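Local coordinates for protein lactaldehyde dehydrogenase (Escherichia coli, PDB 2IMP) that catalyses the irreversible NAD-dependent oxidation of L-lactaldehyde to L-lactate in L-fucose and L-rhamnose breakdown, and also oxidises glycolaldehyde, at residues 123-128 / 136-141; 345-350 / 376-381. All blocks are in the same frame, centred on the assembly; numbering follows the deposited sequence.

Contact 1. Residues 123-128 / 136-141; sequences EGEIIQ and ILLFKR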
ATOM      1  N   GLU A 123      -6.145  -5.489  -3.146  1.00 14.55           N
ATOM      2  CA  GLU A 123      -6.644  -5.416  -1.781  1.00 16.12           C
ATOM      3  C   GLU A 123      -7.633  -4.308  -1.409  1.00 15.13           C
ATOM      4  O   GLU A 123      -7.577  -3.197  -1.925  1.00 15.80           O
ATOM      5  CB  GLU A 123      -5.462  -5.310  -0.807  1.00 18.16           C
ATOM      6  CG  GLU A 123      -4.249  -6.157  -1.149  1.00 21.44           C
ATOM      7  CD  GLU A 123      -3.143  -6.014  -0.117  1.00 25.81           C
ATOM      8  OE1 GLU A 123      -2.961  -4.893   0.410  1.00 26.72           O
ATOM      9  OE2 GLU A 123      -2.451  -7.014   0.162  1.00 28.52           O
ATOM     10  N   GLY A 124      -8.522  -4.658  -0.484  1.00 14.82           N
ATOM     11  CA  GLY A 124      -9.472  -3.716   0.060  1.00 13.48           C
ATOM     12  C   GLY A 124      -8.736  -3.265   1.315  1.00 14.94           C
ATOM     13  O   GLY A 124      -7.597  -3.680   1.537  1.00 12.25           O
ATOM     14  N   GLU A 125      -9.349  -2.436   2.148  1.00 14.86           N
ATOM     15  CA  GLU A 125      -8.654  -1.974   3.339  1.00 15.97           C
ATOM     16  C   GLU A 125      -9.509  -1.928   4.607  1.00 14.94           C
ATOM     17  O   GLU A 125     -10.731  -1.832   4.547  1.00 14.79           O
ATOM     18  CB  GLU A 125      -8.083  -0.571   3.091  1.00 18.21           C
ATOM     19  CG  GLU A 125      -7.357  -0.426   1.762  1.00 23.15           C
ATOM     20  CD  GLU A 125      -7.379   0.995   1.225  1.00 24.54           C
ATOM     21  OE1 GLU A 125      -8.444   1.644   1.283  1.00 25.59           O
ATOM     22  OE2 GLU A 125      -6.333   1.459   0.732  1.00 28.50           O
ATOM     23  N   ILE A 126      -8.839  -2.032   5.746  1.00 14.70           N
ATOM     24  CA  ILE A 126      -9.494  -1.924   7.035  1.00 14.49           C
ATOM     25  C   ILE A 126      -8.981  -0.649   7.735  1.00 15.42           C
ATOM     26  O   ILE A 126      -7.797  -0.533   8.069  1.00 16.83           O
ATOM     27  CB  ILE A 126      -9.249  -3.172   7.901  1.00 14.54           C
ATOM     28  CG1 ILE A 126      -9.761  -4.415   7.161  1.00 13.61           C
ATOM     29  CG2 ILE A 126     -10.002  -3.044   9.223  1.00 14.86           C
ATOM     30  CD1 ILE A 126      -9.602  -5.706   7.928  1.00 14.22           C
ATOM     31  N   ILE A 127      -9.886   0.307   7.904  1.00 15.98           N
ATOM     32  CA  ILE A 127      -9.552   1.606   8.462  1.00 14.70           C
ATOM     33  C   ILE A 127      -9.979   1.850   9.910  1.00 13.85           C
ATOM     34  O   ILE A 127     -11.117   1.568  10.288  1.00 11.01           O
ATOM     35  CB  ILE A 127     -10.177   2.715   7.585  1.00 17.33           C
ATOM     36  CG1 ILE A 127      -9.742   2.520   6.129  1.00 20.29           C
ATOM     37  CG2 ILE A 127      -9.770   4.091   8.088  1.00 16.78           C
ATOM     38  CD1 ILE A 127     -10.604   3.287   5.128  1.00 22.71           C
ATOM     39  N   GLN A 128      -9.052   2.379  10.704  1.00 13.32           N
ATOM     40  CA  GLN A 128      -9.349   2.697  12.092  1.00 13.55           C
ATOM     41  C   GLN A 128     -10.465   3.743  12.204  1.00 12.84           C
ATOM     42  O   GLN A 128     -10.448   4.757  11.500  1.00 10.25           O
ATOM     43  CB  GLN A 128      -8.105   3.246  12.806  1.00 15.67           C
ATOM     44  CG  GLN A 128      -6.974   2.250  12.987  1.00 17.59           C
ATOM     45  CD  GLN A 128      -7.387   1.044  13.812  1.00 20.26           C
ATOM     46  OE1 GLN A 128      -7.822   1.177  14.959  1.00 21.42           O
ATOM     47  NE2 GLN A 128      -7.250  -0.143  13.231  1.00 19.03           N
ATOM     48  N   ILE A 136     -14.373  -0.010  10.073  1.00 17.19           N
ATOM     49  CA  ILE A 136     -14.573   0.583   8.768  1.00 15.08           C
ATOM     50  C   ILE A 136     -13.921  -0.295   7.690  1.00 15.38           C
ATOM     51  O   ILE A 136     -12.699  -0.329   7.557  1.00 15.15           O
ATOM     52  CB  ILE A 136     -13.979   2.000   8.694  1.00 13.61           C
ATOM     53  CG1 ILE A 136     -14.642   2.899   9.738  1.00 13.50           C
ATOM     54  CG2 ILE A 136     -14.196   2.575   7.307  1.00 13.65           C
ATOM     55  CD1 ILE A 136     -14.013   4.278   9.844  1.00 11.32           C
ATOM     56  N   LEU A 137     -14.757  -1.026   6.964  1.00 14.27           N
ATOM     57  CA  LEU A 137     -14.288  -1.924   5.929  1.00 14.05           C
ATOM     58  C   LEU A 137     -14.439  -1.372   4.513  1.00 12.51           C
ATOM     59  O   LEU A 137     -15.548  -1.094   4.064  1.00 11.13           O
ATOM     60  CB  LEU A 137     -15.039  -3.259   6.018  1.00 14.02           C
ATOM     61  CG  LEU A 137     -15.071  -3.931   7.392  1.00 16.49           C
ATOM     62  CD1 LEU A 137     -15.930  -5.183   7.323  1.00 17.15           C
ATOM     63  CD2 LEU A 137     -13.657  -4.262   7.840  1.00 15.88           C
ATOM     64  N   LEU A 138     -13.314  -1.215   3.830  1.00 11.06           N
ATOM     65  CA  LEU A 138     -13.329  -0.722   2.467  1.00 12.84           C
ATOM     66  C   LEU A 138     -13.079  -1.846   1.438  1.00 12.19           C
ATOM     67  O   LEU A 138     -11.950  -2.313   1.256  1.00 14.22           O
ATOM     68  CB  LEU A 138     -12.299   0.408   2.306  1.00 12.71           C
ATOM     69  CG  LEU A 138     -12.224   1.113   0.947  1.00 14.60           C
ATOM     70  CD1 LEU A 138     -11.743   2.553   1.132  1.00 11.18           C
ATOM     71  CD2 LEU A 138     -11.286   0.338   0.015  1.00 16.69           C
ATOM     72  N   PHE A 139     -14.154  -2.294   0.807  1.00 11.92           N
ATOM     73  CA  PHE A 139     -14.060  -3.347  -0.189  1.00 11.48           C
ATOM     74  C   PHE A 139     -13.868  -2.824  -1.614  1.00 12.27           C
ATOM     75  O   PHE A 139     -14.338  -1.739  -1.958  1.00 12.28           O
ATOM     76  CB  PHE A 139     -15.327  -4.207  -0.211  1.00 10.14           C
ATOM     77  CG  PHE A 139     -15.635  -4.903   1.081  1.00 11.53           C
ATOM     78  CD1 PHE A 139     -16.300  -4.238   2.105  1.00  7.79           C
ATOM     79  CD2 PHE A 139     -15.310  -6.249   1.251  1.00 11.62           C
ATOM     80  CE1 PHE A 139     -16.660  -4.905   3.273  1.00 10.44           C
ATOM     81  CE2 PHE A 139     -15.664  -6.925   2.418  1.00  9.39           C
ATOM     82  CZ  PHE A 139     -16.339  -6.251   3.433  1.00 10.31           C
ATOM     83  N   LYS A 140     -13.177  -3.612  -2.428  1.00 12.47           N
ATOM     84  CA  LYS A 140     -12.978  -3.278  -3.830  1.00 12.31           C
ATOM     85  C   LYS A 140     -13.963  -4.086  -4.695  1.00 14.46           C
ATOM     86  O   LYS A 140     -13.861  -5.310  -4.774  1.00 15.20           O
ATOM     87  CB  LYS A 140     -11.541  -3.598  -4.254  1.00 14.57           C
ATOM     88  CG  LYS A 140     -10.485  -2.714  -3.609  1.00 15.56           C
ATOM     89  CD  LYS A 140     -10.682  -1.261  -4.018  1.00 21.23           C
ATOM     90  CE  LYS A 140      -9.575  -0.380  -3.469  1.00 26.85           C
ATOM     91  NZ  LYS A 140      -8.238  -0.870  -3.890  1.00 30.41           N
ATOM     92  N   ARG A 141     -14.923  -3.404  -5.305  1.00 12.18           N
ATOM     93  CA  ARG A 141     -15.921  -4.076  -6.129  1.00 11.80           C
ATOM     94  C   ARG A 141     -15.788  -3.762  -7.621  1.00 11.58           C
ATOM     95  O   ARG A 141     -15.178  -2.765  -7.995  1.00  9.31           O
ATOM     96  CB  ARG A 141     -17.337  -3.667  -5.698  1.00 12.73           C
ATOM     97  CG  ARG A 141     -17.624  -3.726  -4.207  1.00 14.76           C
ATOM     98  CD  ARG A 141     -17.563  -5.141  -3.669  1.00 18.10           C
ATOM     99  NE  ARG A 141     -18.167  -5.226  -2.342  1.00 19.63           N
ATOM    100  CZ  ARG A 141     -18.066  -6.277  -1.531  1.00 22.08           C
ATOM    101  NH1 ARG A 141     -17.375  -7.347  -1.904  1.00 19.48           N
ATOM    102  NH2 ARG A 141     -18.663  -6.260  -0.345  1.00 20.56           N
TER
HETATM  103  O   HOH W   1     -11.753  -0.746  12.127  1.00 38.24           O
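Leu138 lies alongside Glu125, both side chains pointing the same way, with its two methyls against the carboxylate: CD1 and CD2 each come to 3.4 Å from Glu125 OE1. With chi1 at -177°, CG of Leu138 swings away from its own backbone N and is brought beside the carboxylate. The backbones of the same two residues form an antiparallel hydrogen-bonded pair, Leu138 N reaching Glu125 O at 2.8 Å and Glu125 N returning to Leu138 O. The next hydrogen-bonded pair joins Ile127 and Ile136, whose CB atoms are 4.0 Å apart on the same face as Leu138; Ile127 N donates to Ile136 O, while the return link is made by a water that donates to Ile127 O and weakly accepts from Ile136 N. On the other face Ile126 CG1 packs against Leu137 CD2 at 4.0 Å. At the far end Lys140, bent at chi2 (-63°) and chi4, curls back so that NZ donates to Glu123 O at 3.1 Å while its CG lies 3.9 Å from Gly124 CA. With an alanine here, Glu123 O would probably lose its ammonium partner and a gap would open beside Gly124. Gly124 CA is close to Leu138 O, where a CB would collide with that oxygen. The Glu125 carboxylate is gripped by Lys463 and His464 of a third subunit. The two segments form a beta hairpin in the oligomerisation region of this tetramer: strand 134-149 is flanked on its other side by strand 470-478, and strand 123-127 pairs antiparallel with a strand of a second subunit, carrying the sheet across the interface.

Contact 2. Residues 345-350 / 376-381; sequences VEEGAR and EMSIMH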
ATOM      1  N   VAL A 345       7.611  23.539 -44.091  1.00 46.07           N
ATOM      2  CA  VAL A 345       8.571  24.100 -45.027  1.00 46.94           C
ATOM      3  C   VAL A 345       8.289  25.588 -45.320  1.00 47.02           C
ATOM      4  O   VAL A 345       9.181  26.431 -45.218  1.00 46.94           O
ATOM      5  CB  VAL A 345       8.570  23.317 -46.362  1.00 47.28           C
ATOM      6  CG1 VAL A 345       9.597  23.909 -47.317  1.00 47.55           C
ATOM      7  CG2 VAL A 345       8.878  21.852 -46.103  1.00 46.75           C
ATOM      8  N   GLU A 346       7.041  25.887 -45.667  1.00 47.10           N
ATOM      9  CA  GLU A 346       6.638  27.259 -45.944  1.00 48.31           C
ATOM     10  C   GLU A 346       6.948  28.201 -44.768  1.00 47.59           C
ATOM     11  O   GLU A 346       7.269  29.373 -44.958  1.00 48.08           O
ATOM     12  CB  GLU A 346       5.141  27.317 -46.256  1.00 50.19           C
ATOM     13  CG  GLU A 346       4.701  26.375 -47.366  1.00 54.99           C
ATOM     14  CD  GLU A 346       3.213  26.469 -47.657  1.00 57.15           C
ATOM     15  OE1 GLU A 346       2.414  26.410 -46.696  1.00 58.95           O
ATOM     16  OE2 GLU A 346       2.841  26.592 -48.844  1.00 57.32           O
ATOM     17  N   GLU A 347       6.845  27.663 -43.560  1.00 46.99           N
ATOM     18  CA  GLU A 347       7.119  28.430 -42.357  1.00 46.63           C
ATOM     19  C   GLU A 347       8.624  28.630 -42.079  1.00 46.05           C
ATOM     20  O   GLU A 347       9.004  29.386 -41.183  1.00 46.27           O
ATOM     21  CB  GLU A 347       6.446  27.765 -41.152  1.00 47.82           C
ATOM     22  CG  GLU A 347       4.925  27.880 -41.157  1.00 49.15           C
ATOM     23  CD  GLU A 347       4.266  27.133 -40.009  1.00 50.49           C
ATOM     24  OE1 GLU A 347       4.685  27.327 -38.846  1.00 50.40           O
ATOM     25  OE2 GLU A 347       3.321  26.358 -40.271  1.00 50.82           O
ATOM     26  N   GLY A 348       9.463  27.947 -42.853  1.00 45.00           N
ATOM     27  CA  GLY A 348      10.898  28.087 -42.675  1.00 45.36           C
ATOM     28  C   GLY A 348      11.657  26.810 -42.366  1.00 45.47           C
ATOM     29  O   GLY A 348      12.882  26.833 -42.235  1.00 45.28           O
ATOM     30  N   ALA A 349      10.941  25.698 -42.244  1.00 45.36           N
ATOM     31  CA  ALA A 349      11.577  24.420 -41.947  1.00 45.30           C
ATOM     32  C   ALA A 349      12.528  23.926 -43.058  1.00 45.21           C
ATOM     33  O   ALA A 349      12.188  23.948 -44.240  1.00 45.02           O
ATOM     34  CB  ALA A 349      10.512  23.363 -41.669  1.00 45.07           C
ATOM     35  N   ARG A 350      13.713  23.480 -42.658  1.00 44.83           N
ATOM     36  CA  ARG A 350      14.705  22.998 -43.606  1.00 45.14           C
ATOM     37  C   ARG A 350      14.682  21.459 -43.810  1.00 45.07           C
ATOM     38  O   ARG A 350      15.012  20.699 -42.899  1.00 44.93           O
ATOM     39  CB  ARG A 350      16.098  23.439 -43.141  1.00 45.17           C
ATOM     40  CG  ARG A 350      17.149  23.501 -44.239  1.00 47.33           C
ATOM     41  CD  ARG A 350      18.486  23.978 -43.688  1.00 47.27           C
ATOM     42  NE  ARG A 350      19.167  22.942 -42.913  1.00 49.01           N
ATOM     43  CZ  ARG A 350      20.134  23.180 -42.033  1.00 49.59           C
ATOM     44  NH1 ARG A 350      20.536  24.423 -41.806  1.00 51.87           N
ATOM     45  NH2 ARG A 350      20.709  22.176 -41.386  1.00 49.96           N
ATOM     46  N   GLU A 376       7.596  27.538 -32.273  1.00 47.21           N
ATOM     47  CA  GLU A 376       6.388  28.221 -32.719  1.00 48.14           C
ATOM     48  C   GLU A 376       5.605  27.463 -33.815  1.00 47.50           C
ATOM     49  O   GLU A 376       4.387  27.323 -33.733  1.00 47.59           O
ATOM     50  CB  GLU A 376       6.756  29.607 -33.252  1.00 49.81           C
ATOM     51  CG  GLU A 376       7.821  30.334 -32.447  1.00 53.78           C
ATOM     52  CD  GLU A 376       8.302  31.605 -33.133  1.00 56.99           C
ATOM     53  OE1 GLU A 376       7.479  32.524 -33.342  1.00 58.94           O
ATOM     54  OE2 GLU A 376       9.505  31.685 -33.466  1.00 58.49           O
ATOM     55  N   MET A 377       6.330  26.997 -34.830  1.00 47.43           N
ATOM     56  CA  MET A 377       5.742  26.272 -35.954  1.00 47.63           C
ATOM     57  C   MET A 377       4.633  25.264 -35.586  1.00 48.00           C
ATOM     58  O   MET A 377       4.749  24.528 -34.607  1.00 47.97           O
ATOM     59  CB  MET A 377       6.842  25.552 -36.744  1.00 47.87           C
ATOM     60  CG  MET A 377       7.658  26.469 -37.649  1.00 48.15           C
ATOM     61  SD  MET A 377       9.008  25.640 -38.529  1.00 47.13           S
ATOM     62  CE  MET A 377      10.334  26.836 -38.311  1.00 47.77           C
ATOM     63  N   SER A 378       3.575  25.247 -36.390  1.00 48.09           N
ATOM     64  CA  SER A 378       2.447  24.353 -36.163  1.00 48.58           C
ATOM     65  C   SER A 378       2.801  22.852 -36.175  1.00 48.07           C
ATOM     66  O   SER A 378       2.065  22.033 -35.627  1.00 47.42           O
ATOM     67  CB  SER A 378       1.347  24.622 -37.195  1.00 49.11           C
ATOM     68  OG  SER A 378       1.825  24.430 -38.513  1.00 51.36           O
ATOM     69  N   ILE A 379       3.921  22.502 -36.799  1.00 47.88           N
ATOM     70  CA  ILE A 379       4.332  21.107 -36.842  1.00 47.76           C
ATOM     71  C   ILE A 379       4.700  20.555 -35.444  1.00 48.37           C
ATOM     72  O   ILE A 379       4.733  19.346 -35.219  1.00 47.73           O
ATOM     73  CB  ILE A 379       5.531  20.902 -37.795  1.00 47.39           C
ATOM     74  CG1 ILE A 379       5.757  19.407 -38.023  1.00 46.54           C
ATOM     75  CG2 ILE A 379       6.782  21.547 -37.215  1.00 45.12           C
ATOM     76  CD1 ILE A 379       6.731  19.104 -39.125  1.00 48.62           C
ATOM     77  N   MET A 380       4.970  21.476 -34.524  1.00 48.84           N
ATOM     78  CA  MET A 380       5.308  21.128 -33.152  1.00 50.32           C
ATOM     79  C   MET A 380       4.062  20.968 -32.256  1.00 52.66           C
ATOM     80  O   MET A 380       4.158  20.544 -31.105  1.00 52.33           O
ATOM     81  CB  MET A 380       6.218  22.202 -32.555  1.00 48.01           C
ATOM     82  CG  MET A 380       7.529  22.385 -33.289  1.00 45.87           C
ATOM     83  SD  MET A 380       8.559  20.917 -33.224  1.00 41.66           S
ATOM     84  CE  MET A 380       9.474  21.228 -31.729  1.00 41.91           C
ATOM     85  N   HIS A 381       2.905  21.312 -32.813  1.00 55.57           N
ATOM     86  CA  HIS A 381       1.647  21.229 -32.086  1.00 59.60           C
ATOM     87  C   HIS A 381       0.529  20.450 -32.825  1.00 62.24           C
ATOM     88  O   HIS A 381      -0.657  20.716 -32.629  1.00 62.75           O
ATOM     89  CB  HIS A 381       1.163  22.644 -31.755  1.00 59.81           C
ATOM     90  CG  HIS A 381       2.196  23.490 -31.078  1.00 60.65           C
ATOM     91  ND1 HIS A 381       2.688  23.207 -29.822  1.00 60.79           N
ATOM     92  CD2 HIS A 381       2.847  24.608 -31.491  1.00 60.78           C
ATOM     93  CE1 HIS A 381       3.595  24.110 -29.490  1.00 60.65           C
ATOM     94  NE2 HIS A 381       3.708  24.969 -30.487  1.00 60.49           N
TER
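Glu347, near the end of helix 331-346, reaches across to the turn at Met377 and Ser378 and slides past the Met377 side chain in the opposite direction. Its chain is extended beyond CG (chi2 176°), which carries the carboxylate to the start of the 3-10 segment 378-380. OE2 lies 3.0 Å from Ser378 OG, close enough for a hydrogen bond, although the hydroxyl proton has another acceptor within reach. OE1 takes a weak bond from Ser378 N, at 3.4 Å and with an N-H...O angle of 151°, so the two carboxylate oxygens address the same serine through its backbone and its side chain. The same OE1 rests against the methionine, 3.3 Å from Met377 CG, and Glu347 CB approaches that CG at 3.9 Å. Gly348 is the first residue to leave helical geometry, in a Schellman motif: phi is positive (122°), and of the two bonds back into the last turn one runs from Gly348 N to Val345 O at 2.8 Å. A side chain at these backbone angles would press on the carbonyl oxygen of Glu347. The reversal leads into Ala349, whose CB meets Met377 SD at 4.2 Å. The thioether methyl also lies near this backbone, with Met377 CE 4.1 Å from Ala349 N, and Met377 and Ala349 form the buried, apolar part of the contact beside the exposed Glu347. Arg350 then opens strand 350-353, bonding through its backbone to Leu371 of strand 368-371 and through its guanidinium to Asp372 in a salt bridge.

Contact 1 is largely buried and contact 2 only partly so; they lie on opposite sides of the chain's centre, about 53 Å apart between centres, and share no helix or strand. Contact 1 joins two neighbouring strands through a regular backbone ladder with mostly aliphatic side chains on both faces, and other subunits cover it. Contact 2 instead ties a helix end to the loop between strands 368-371 and 388-394, and no other chain of the assembly touches it; its polar links, one weak and one not settled, run from a carboxylate to a serine. Charge is used differently too: the glutamates of 123-128 find lysines of other subunits, whereas Glu347 turns to Ser378 within its own chain.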